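Local coordinates for proximal thread matrix protein 1 (Mytilus galloprovincialis, PDB 4CN9) that probably binds collagen as a matrix protein of the mussel byssus, through two von Willebrand factor type A domains, one carrying zinc in its MIDAS motif, at residues 59-67 / 132-140; 139-150 / 175-186. All coordinates share one frame; numbering follows the deposited sequence.

Contact 1. Residues 59-67 / 132-140; sequences LFDDSSSIQ and MVPRNGGQT. With ZN (zinc ion), chain C.
The metal-ion-dependent adhesion site (MIDAS) of the first von Willebrand factor type A domain is built here on the loop after strand 54-61, where Asp62 and Ser64 are tied to the 132-140 loop. The carboxylate of Asp62 is gripped side-on by Arg135: NE reaches OD2 at 2.8 Å in the guanidinium plane and NH2 reaches OD1 at 3.0 Å, both on syn lone pairs, with the two flat groups 24° from coplanar. Backbone N of Arg135 adds a bond to OD2 from well above the carboxylate plane. With Gln105 and Ser107 binding the same carboxylate, the buried charge is probably well compensated. Gly137 N donates to Asp62 O at 3.1 Å, and Ser64 N returns a bond to Gly137 O at 2.9 Å, so that Ser63 and Gly137 form a single, isolated beta bridge. The pairing lies within the Asp-x-Ser-x-Ser signature of the MIDAS, Asp61 to Ser65. Ser63 OG and Ser65 OG bind zinc, together with Asp174 and three waters. Asp61 stays in the second shell: its OD1 accepts the backbone N of Ser63 in an Asx turn and also the Ser63 hydroxyl, while OD2 accepts from a zinc-bound water that also bonds Thr140 OG1 at 2.6 Å. On strand 54-61, Phe60 meets Met132, which bends at chi3 (64°), laying CE over the centre of one ring face, 3.9 Å from the centroid, in a CH-pi contact.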
loop_
_atom_site.group_PDB
_atom_site.type_symbol
_atom_site.label_atom_id
_atom_site.label_comp_id
_atom_site.label_asym_id
_atom_site.label_seq_id
_atom_site.Cartn_x
_atom_site.Cartn_y
_atom_site.Cartn_z
ATOM N N LEU A 59 -15.235 -4.933 -7.873
ATOM C CA LEU A 59 -16.286 -4.716 -6.884
ATOM C C LEU A 59 -16.982 -3.410 -7.253
ATOM O O LEU A 59 -16.403 -2.323 -7.154
ATOM C CB LEU A 59 -15.638 -4.653 -5.495
ATOM C CG LEU A 59 -16.383 -4.992 -4.207
ATOM C CD1 LEU A 59 -17.358 -6.161 -4.329
ATOM C CD2 LEU A 59 -15.330 -5.292 -3.148
ATOM N N PHE A 60 -18.217 -3.550 -7.713
ATOM C CA PHE A 60 -18.952 -2.548 -8.474
ATOM C C PHE A 60 -20.107 -2.048 -7.594
ATOM O O PHE A 60 -21.038 -2.799 -7.333
ATOM C CB PHE A 60 -19.467 -3.279 -9.731
ATOM C CG PHE A 60 -20.162 -2.415 -10.747
ATOM C CD1 PHE A 60 -21.442 -1.905 -10.516
ATOM C CD2 PHE A 60 -19.553 -2.163 -11.969
ATOM C CE1 PHE A 60 -22.073 -1.142 -11.479
ATOM C CE2 PHE A 60 -20.184 -1.395 -12.939
ATOM C CZ PHE A 60 -21.437 -0.892 -12.703
ATOM N N ASP A 61 -20.020 -0.799 -7.121
ATOM C CA ASP A 61 -21.067 -0.153 -6.304
ATOM C C ASP A 61 -22.355 -0.048 -7.127
ATOM O O ASP A 61 -22.336 0.552 -8.207
ATOM C CB ASP A 61 -20.549 1.233 -5.886
ATOM C CG ASP A 61 -21.498 2.016 -4.950
ATOM O OD1 ASP A 61 -22.741 1.905 -5.032
ATOM O OD2 ASP A 61 -20.958 2.796 -4.135
ATOM N N ASP A 62 -23.455 -0.666 -6.661
ATOM C CA ASP A 62 -24.752 -0.481 -7.339
ATOM C C ASP A 62 -25.800 0.171 -6.443
ATOM O O ASP A 62 -26.979 -0.150 -6.513
ATOM C CB ASP A 62 -25.267 -1.767 -8.035
ATOM C CG ASP A 62 -25.629 -2.902 -7.071
ATOM O OD1 ASP A 62 -25.334 -2.843 -5.858
ATOM O OD2 ASP A 62 -26.222 -3.888 -7.566
ATOM N N SER A 63 -25.350 1.126 -5.633
ATOM C CA SER A 63 -26.235 1.928 -4.780
ATOM C C SER A 63 -27.082 2.911 -5.590
ATOM O O SER A 63 -26.682 3.368 -6.665
ATOM C CB SER A 63 -25.425 2.711 -3.727
ATOM O OG SER A 63 -24.549 3.677 -4.315
ATOM N N SER A 64 -28.247 3.253 -5.043
ATOM C CA SER A 64 -29.217 4.107 -5.728
ATOM C C SER A 64 -28.693 5.519 -5.964
ATOM O O SER A 64 -29.137 6.194 -6.887
ATOM C CB SER A 64 -30.520 4.173 -4.919
ATOM O OG SER A 64 -30.280 4.715 -3.639
ATOM N N SER A 65 -27.759 5.968 -5.135
ATOM C CA SER A 65 -27.134 7.285 -5.314
ATOM C C SER A 65 -26.621 7.517 -6.744
ATOM O O SER A 65 -26.668 8.634 -7.262
ATOM C CB SER A 65 -25.968 7.446 -4.337
ATOM O OG SER A 65 -24.919 6.556 -4.667
ATOM N N ILE A 66 -26.139 6.453 -7.377
ATOM C CA ILE A 66 -25.552 6.543 -8.697
ATOM C C ILE A 66 -26.597 6.848 -9.758
ATOM O O ILE A 66 -26.358 7.661 -10.653
ATOM C CB ILE A 66 -24.825 5.234 -9.058
ATOM C CG1 ILE A 66 -23.696 5.000 -8.049
ATOM C CG2 ILE A 66 -24.298 5.294 -10.508
ATOM C CD1 ILE A 66 -22.988 3.686 -8.187
ATOM N N GLN A 67 -27.752 6.197 -9.651
ATOM C CA GLN A 67 -28.823 6.365 -10.621
ATOM C C GLN A 67 -29.481 7.732 -10.422
ATOM O O GLN A 67 -29.796 8.408 -11.397
ATOM C CB GLN A 67 -29.844 5.224 -10.490
ATOM C CG GLN A 67 -31.064 5.328 -11.409
ATOM C CD GLN A 67 -30.725 5.160 -12.884
ATOM O OE1 GLN A 67 -29.751 4.490 -13.249
ATOM N NE2 GLN A 67 -31.530 5.778 -13.745
ATOM N N MET A 132 -25.169 -6.744 -16.945
ATOM C CA MET A 132 -25.386 -6.585 -15.508
ATOM C C MET A 132 -26.562 -5.682 -15.239
ATOM O O MET A 132 -26.712 -4.641 -15.878
ATOM C CB MET A 132 -24.180 -5.948 -14.827
ATOM C CG MET A 132 -22.942 -6.783 -14.741
ATOM S SD MET A 132 -21.578 -5.699 -14.222
ATOM C CE MET A 132 -22.156 -5.254 -12.589
ATOM N N VAL A 133 -27.354 -6.058 -14.241
ATOM C CA VAL A 133 -28.471 -5.261 -13.780
ATOM C C VAL A 133 -28.185 -4.684 -12.391
ATOM O O VAL A 133 -28.212 -5.419 -11.403
ATOM C CB VAL A 133 -29.749 -6.128 -13.689
ATOM C CG1 VAL A 133 -30.948 -5.264 -13.292
ATOM C CG2 VAL A 133 -29.996 -6.844 -15.002
ATOM N N PRO A 134 -27.907 -3.369 -12.307
ATOM C CA PRO A 134 -27.694 -2.748 -10.999
ATOM C C PRO A 134 -28.939 -2.829 -10.148
ATOM O O PRO A 134 -30.049 -2.688 -10.669
ATOM C CB PRO A 134 -27.399 -1.284 -11.346
ATOM C CG PRO A 134 -26.900 -1.327 -12.739
ATOM C CD PRO A 134 -27.731 -2.390 -13.390
ATOM N N ARG A 135 -28.760 -3.044 -8.852
ATOM C CA ARG A 135 -29.887 -3.278 -7.961
ATOM C C ARG A 135 -30.381 -1.999 -7.285
ATOM O O ARG A 135 -31.486 -1.966 -6.745
ATOM C CB ARG A 135 -29.504 -4.328 -6.907
ATOM C CG ARG A 135 -29.182 -5.700 -7.484
ATOM C CD ARG A 135 -28.498 -6.591 -6.450
ATOM N NE ARG A 135 -27.332 -5.908 -5.900
ATOM C CZ ARG A 135 -26.887 -6.046 -4.655
ATOM N NH1 ARG A 135 -27.467 -6.891 -3.817
ATOM N NH2 ARG A 135 -25.842 -5.348 -4.256
ATOM N N ASN A 136 -29.558 -0.949 -7.309
ATOM C CA ASN A 136 -29.891 0.326 -6.667
ATOM C C ASN A 136 -30.241 0.190 -5.192
ATOM O O ASN A 136 -31.317 0.600 -4.742
ATOM C CB ASN A 136 -31.005 1.036 -7.433
ATOM C CG ASN A 136 -30.543 1.509 -8.801
ATOM O OD1 ASN A 136 -29.490 2.127 -8.925
ATOM N ND2 ASN A 136 -31.299 1.177 -9.832
ATOM N N GLY A 137 -29.306 -0.369 -4.434
ATOM C CA GLY A 137 -29.514 -0.579 -3.011
ATOM C C GLY A 137 -29.479 0.716 -2.220
ATOM O O GLY A 137 -28.877 1.717 -2.644
ATOM N N GLY A 138 -30.115 0.689 -1.053
ATOM C CA GLY A 138 -30.243 1.864 -0.206
ATOM C C GLY A 138 -29.161 2.005 0.850
ATOM O O GLY A 138 -29.256 2.872 1.711
ATOM N N GLN A 139 -28.143 1.148 0.776
ATOM C CA GLN A 139 -27.029 1.114 1.712
ATOM C C GLN A 139 -25.742 0.912 0.913
ATOM O O GLN A 139 -25.792 0.499 -0.241
ATOM C CB GLN A 139 -27.136 -0.079 2.664
ATOM C CG GLN A 139 -28.376 -0.156 3.513
ATOM C CD GLN A 139 -28.335 -1.343 4.459
ATOM O OE1 GLN A 139 -27.576 -2.296 4.247
ATOM N NE2 GLN A 139 -29.146 -1.294 5.516
ATOM N N THR A 140 -24.596 1.140 1.548
ATOM C CA THR A 140 -23.297 0.867 0.918
ATOM C C THR A 140 -22.423 0.002 1.833
ATOM O O THR A 140 -21.790 0.504 2.763
ATOM C CB THR A 140 -22.567 2.183 0.574
ATOM O OG1 THR A 140 -23.391 2.971 -0.288
ATOM C CG2 THR A 140 -21.225 1.922 -0.123
HETATM ZN ZN ZN C . -23.807 5.467 -3.341
HETATM O O HOH W 1 -22.429 4.223 -2.398
HETATM O O HOH W 2 -27.731 4.658 -1.954
HETATM O O HOH W 3 -25.240 5.305 -1.843
HETATM O O HOH W 4 -23.235 7.203 -2.280
#

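Contact 2. Residues 139-150 / 175-186; sequences QTEIGTGLKHVR and GKSNAGAPPQHE
Backbones of 139-150 and 175-186 run alongside each other from the Thr140-Ser177 pair to the start of helix 183-192, and at Gly143 and Pro183 their CA atoms come within 3.6 Å. In this von Willebrand factor type A domain the contact joins the loop and start of helix 142-153 to the loop after strand 166-173 and the start of helix 183-192, next to the MIDAS. Asn178 bonds to Thr140 twice: its side-chain OD1 accepts from Thr140 N at 2.9 Å, and its backbone N donates to Thr140 O at 3.0 Å. At the helix start, Thr144 OG1 takes Ala181 N at 3.0 Å and gives its proton to the anti lone pair of Glu141 OE1, so the hydroxyl is used in both senses. A water accepts from Thr144 N and donates to the carbonyls of Ala179 and Ala181, bridging the turn to the helix. With no side chain, Gly143 lets Ala181 O approach its CA to 3.2 Å. Further along, Glu186 fits as a knob among Gly143, Leu146, Lys147 and Arg150. Its chain bends at chi2 (-55°), turning the carboxylate across the Lys147 CB; Lys147 NZ itself pairs with Glu151. Arg150 NH2 meets the syn lone pair of Glu186 OE1 at 3.1 Å, in the guanidinium plane.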
loop_
_atom_site.group_PDB
_atom_site.type_symbol
_atom_site.label_atom_id
_atom_site.label_comp_id
_atom_site.label_asym_id
_atom_site.label_seq_id
_atom_site.Cartn_x
_atom_site.Cartn_y
_atom_site.Cartn_z
ATOM N N GLN A 139 -28.143 1.148 0.776
ATOM C CA GLN A 139 -27.029 1.114 1.712
ATOM C C GLN A 139 -25.742 0.912 0.913
ATOM O O GLN A 139 -25.792 0.499 -0.241
ATOM C CB GLN A 139 -27.136 -0.079 2.664
ATOM C CG GLN A 139 -28.376 -0.156 3.513
ATOM C CD GLN A 139 -28.335 -1.343 4.459
ATOM O OE1 GLN A 139 -27.576 -2.296 4.247
ATOM N NE2 GLN A 139 -29.146 -1.294 5.516
ATOM N N THR A 140 -24.596 1.140 1.548
ATOM C CA THR A 140 -23.297 0.867 0.918
ATOM C C THR A 140 -22.423 0.002 1.833
ATOM O O THR A 140 -21.790 0.504 2.763
ATOM C CB THR A 140 -22.567 2.183 0.574
ATOM O OG1 THR A 140 -23.391 2.971 -0.288
ATOM C CG2 THR A 140 -21.225 1.922 -0.123
ATOM N N GLU A 141 -22.391 -1.302 1.576
ATOM C CA GLU A 141 -21.666 -2.229 2.440
ATOM C C GLU A 141 -20.339 -2.636 1.813
ATOM O O GLU A 141 -20.205 -3.741 1.282
ATOM C CB GLU A 141 -22.494 -3.486 2.708
ATOM C CG GLU A 141 -23.833 -3.258 3.364
ATOM C CD GLU A 141 -24.628 -4.566 3.497
ATOM O OE1 GLU A 141 -24.044 -5.585 3.909
ATOM O OE2 GLU A 141 -25.827 -4.585 3.173
ATOM N N ILE A 142 -19.354 -1.750 1.905
ATOM C CA ILE A 142 -18.048 -2.006 1.326
ATOM C C ILE A 142 -17.418 -3.245 1.974
ATOM O O ILE A 142 -16.838 -4.099 1.298
ATOM C CB ILE A 142 -17.122 -0.770 1.485
ATOM C CG1 ILE A 142 -17.688 0.411 0.675
ATOM C CG2 ILE A 142 -15.695 -1.114 1.075
ATOM C CD1 ILE A 142 -16.790 1.665 0.625
ATOM N N GLY A 143 -17.517 -3.339 3.292
ATOM C CA GLY A 143 -16.904 -4.444 4.004
ATOM C C GLY A 143 -17.541 -5.777 3.660
ATOM O O GLY A 143 -16.838 -6.781 3.540
ATOM N N THR A 144 -18.864 -5.796 3.509
ATOM C CA THR A 144 -19.561 -7.027 3.131
ATOM C C THR A 144 -19.096 -7.459 1.754
ATOM O O THR A 144 -18.897 -8.644 1.506
ATOM C CB THR A 144 -21.085 -6.868 3.162
ATOM O OG1 THR A 144 -21.474 -6.410 4.458
ATOM C CG2 THR A 144 -21.789 -8.190 2.873
ATOM N N GLY A 145 -18.887 -6.490 0.863
ATOM C CA GLY A 145 -18.350 -6.778 -0.460
ATOM C C GLY A 145 -16.972 -7.423 -0.391
ATOM O O GLY A 145 -16.716 -8.434 -1.053
ATOM N N LEU A 146 -16.081 -6.848 0.414
ATOM C CA LEU A 146 -14.724 -7.367 0.555
ATOM C C LEU A 146 -14.717 -8.791 1.125
ATOM O O LEU A 146 -13.925 -9.625 0.707
ATOM C CB LEU A 146 -13.890 -6.439 1.442
ATOM C CG LEU A 146 -13.594 -5.067 0.831
ATOM C CD1 LEU A 146 -13.042 -4.093 1.870
ATOM C CD2 LEU A 146 -12.633 -5.206 -0.332
ATOM N N LYS A 147 -15.601 -9.042 2.083
ATOM C CA LYS A 147 -15.755 -10.360 2.695
ATOM C C LYS A 147 -16.210 -11.371 1.652
ATOM O O LYS A 147 -15.654 -12.469 1.530
ATOM C CB LYS A 147 -16.791 -10.271 3.813
ATOM C CG LYS A 147 -17.059 -11.578 4.556
ATOM C CD LYS A 147 -18.170 -11.369 5.591
ATOM C CE LYS A 147 -18.797 -12.681 6.019
ATOM N NZ LYS A 147 -17.862 -13.473 6.846
ATOM N N HIS A 148 -17.231 -10.999 0.890
ATOM C CA HIS A 148 -17.730 -11.869 -0.177
ATOM C C HIS A 148 -16.619 -12.227 -1.180
ATOM O O HIS A 148 -16.493 -13.377 -1.630
ATOM C CB HIS A 148 -18.902 -11.177 -0.875
ATOM C CG HIS A 148 -19.531 -11.993 -1.961
ATOM N ND1 HIS A 148 -20.624 -12.803 -1.747
ATOM C CD2 HIS A 148 -19.224 -12.119 -3.276
ATOM C CE1 HIS A 148 -20.971 -13.385 -2.882
ATOM N NE2 HIS A 148 -20.137 -12.987 -3.826
ATOM N N VAL A 149 -15.798 -11.239 -1.525
ATOM C CA VAL A 149 -14.697 -11.455 -2.460
ATOM C C VAL A 149 -13.667 -12.440 -1.882
ATOM O O VAL A 149 -13.227 -13.363 -2.562
ATOM C CB VAL A 149 -14.039 -10.112 -2.869
ATOM C CG1 VAL A 149 -12.719 -10.349 -3.567
ATOM C CG2 VAL A 149 -14.991 -9.310 -3.769
ATOM N N ARG A 150 -13.303 -12.256 -0.621
ATOM C CA ARG A 150 -12.369 -13.181 0.024
ATOM C C ARG A 150 -12.923 -14.616 0.114
ATOM O O ARG A 150 -12.226 -15.575 -0.190
ATOM C CB ARG A 150 -12.016 -12.682 1.424
ATOM C CG ARG A 150 -11.059 -13.607 2.168
ATOM C CD ARG A 150 -10.696 -13.059 3.540
ATOM N NE ARG A 150 -11.859 -12.627 4.315
ATOM C CZ ARG A 150 -12.592 -13.413 5.107
ATOM N NH1 ARG A 150 -12.306 -14.701 5.237
ATOM N NH2 ARG A 150 -13.620 -12.904 5.777
ATOM N N GLY A 175 -19.630 6.149 -2.466
ATOM C CA GLY A 175 -20.171 6.314 -1.130
ATOM C C GLY A 175 -19.230 5.907 -0.018
ATOM O O GLY A 175 -18.106 5.460 -0.248
ATOM N N LYS A 176 -19.698 6.058 1.212
ATOM C CA LYS A 176 -18.933 5.598 2.357
ATOM C C LYS A 176 -19.658 4.407 2.944
ATOM O O LYS A 176 -20.873 4.302 2.836
ATOM C CB LYS A 176 -18.764 6.711 3.397
ATOM C CG LYS A 176 -20.040 7.139 4.074
ATOM C CD LYS A 176 -19.747 8.176 5.152
ATOM C CE LYS A 176 -21.012 8.910 5.563
ATOM N NZ LYS A 176 -20.738 9.983 6.563
ATOM N N SER A 177 -18.903 3.491 3.531
ATOM C CA SER A 177 -19.473 2.263 4.063
ATOM C C SER A 177 -20.351 2.660 5.243
ATOM O O SER A 177 -19.881 3.340 6.155
ATOM C CB SER A 177 -18.357 1.321 4.522
ATOM O OG SER A 177 -18.810 -0.017 4.622
ATOM N N ASN A 178 -21.615 2.248 5.235
ATOM C CA ASN A 178 -22.528 2.650 6.317
ATOM C C ASN A 178 -23.382 1.523 6.867
ATOM O O ASN A 178 -24.374 1.781 7.541
ATOM C CB ASN A 178 -23.427 3.810 5.878
ATOM C CG ASN A 178 -24.335 3.448 4.707
ATOM O OD1 ASN A 178 -24.308 2.334 4.207
ATOM N ND2 ASN A 178 -25.153 4.397 4.283
ATOM N N ALA A 179 -22.992 0.283 6.584
ATOM C CA ALA A 179 -23.684 -0.887 7.099
ATOM C C ALA A 179 -22.877 -2.144 6.782
ATOM O O ALA A 179 -21.931 -2.100 6.001
ATOM C CB ALA A 179 -25.084 -0.978 6.504
ATOM N N GLY A 180 -23.228 -3.250 7.421
ATOM C CA GLY A 180 -22.625 -4.540 7.128
ATOM C C GLY A 180 -21.285 -4.765 7.800
ATOM O O GLY A 180 -20.960 -4.132 8.803
ATOM N N ALA A 181 -20.495 -5.670 7.232
ATOM C CA ALA A 181 -19.205 -6.028 7.809
ATOM C C ALA A 181 -18.276 -4.814 7.879
ATOM O O ALA A 181 -18.184 -4.044 6.925
ATOM C CB ALA A 181 -18.574 -7.138 7.004
ATOM N N PRO A 182 -17.593 -4.628 9.020
ATOM C CA PRO A 182 -16.637 -3.516 9.149
ATOM C C PRO A 182 -15.522 -3.650 8.115
ATOM O O PRO A 182 -14.879 -4.693 8.070
ATOM C CB PRO A 182 -16.099 -3.669 10.577
ATOM C CG PRO A 182 -16.427 -5.067 10.982
ATOM C CD PRO A 182 -17.669 -5.442 10.246
ATOM N N PRO A 183 -15.323 -2.619 7.274
ATOM C CA PRO A 183 -14.489 -2.725 6.069
ATOM C C PRO A 183 -12.982 -2.830 6.305
ATOM O O PRO A 183 -12.307 -3.530 5.559
ATOM C CB PRO A 183 -14.821 -1.434 5.297
ATOM C CG PRO A 183 -15.301 -0.489 6.326
ATOM C CD PRO A 183 -16.024 -1.325 7.337
ATOM N N GLN A 184 -12.452 -2.158 7.319
ATOM C CA GLN A 184 -11.007 -2.167 7.512
ATOM C C GLN A 184 -10.550 -3.574 7.843
ATOM O O GLN A 184 -9.549 -4.060 7.315
ATOM C CB GLN A 184 -10.599 -1.179 8.599
ATOM C CG GLN A 184 -11.113 0.200 8.325
ATOM C CD GLN A 184 -10.711 0.659 6.946
ATOM O OE1 GLN A 184 -9.746 0.143 6.381
ATOM N NE2 GLN A 184 -11.463 1.615 6.380
ATOM N N HIS A 185 -11.326 -4.247 8.681
ATOM C CA HIS A 185 -11.005 -5.607 9.080
ATOM C C HIS A 185 -11.117 -6.598 7.915
ATOM O O HIS A 185 -10.265 -7.477 7.750
ATOM C CB HIS A 185 -11.928 -6.035 10.214
ATOM C CG HIS A 185 -11.606 -7.380 10.777
ATOM N ND1 HIS A 185 -10.388 -7.671 11.356
ATOM C CD2 HIS A 185 -12.341 -8.515 10.851
ATOM C CE1 HIS A 185 -10.388 -8.926 11.766
ATOM N NE2 HIS A 185 -11.561 -9.460 11.474
ATOM N N GLU A 186 -12.178 -6.484 7.118
ATOM C CA GLU A 186 -12.301 -7.336 5.934
ATOM C C GLU A 186 -11.186 -7.085 4.907
ATOM O O GLU A 186 -10.707 -8.014 4.243
ATOM C CB GLU A 186 -13.676 -7.164 5.287
ATOM C CG GLU A 186 -14.837 -7.572 6.183
ATOM C CD GLU A 186 -14.714 -9.014 6.702
ATOM O OE1 GLU A 186 -14.130 -9.859 6.001
ATOM O OE2 GLU A 186 -15.205 -9.282 7.818
HETATM O O HOH W 5 -19.829 -3.255 5.110
HETATM O O HOH W 6 -12.281 -10.130 3.522
#

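In the fold
From the N terminus, the chain runs up strand 54-61 into the loop before helix 64-69; contact 1 then closes a loop of 64 intervening residues, bringing 132-140 back beside that loop. Contact 2 follows in series: it takes up the same loop at Gln139 and Thr140, which the two contacts share, runs on into helix 142-153, and closes a shorter loop of 24 residues that includes strand 166-173. Neither loop encloses the other. The two contacts meet physically where Leu59 of the central strand packs on Leu146 and Val149 of the helix. Together they join the sheet, the zinc-binding loop after strand 54-61, the loop that packs beside it and helices 142-153 and 183-192 within one domain.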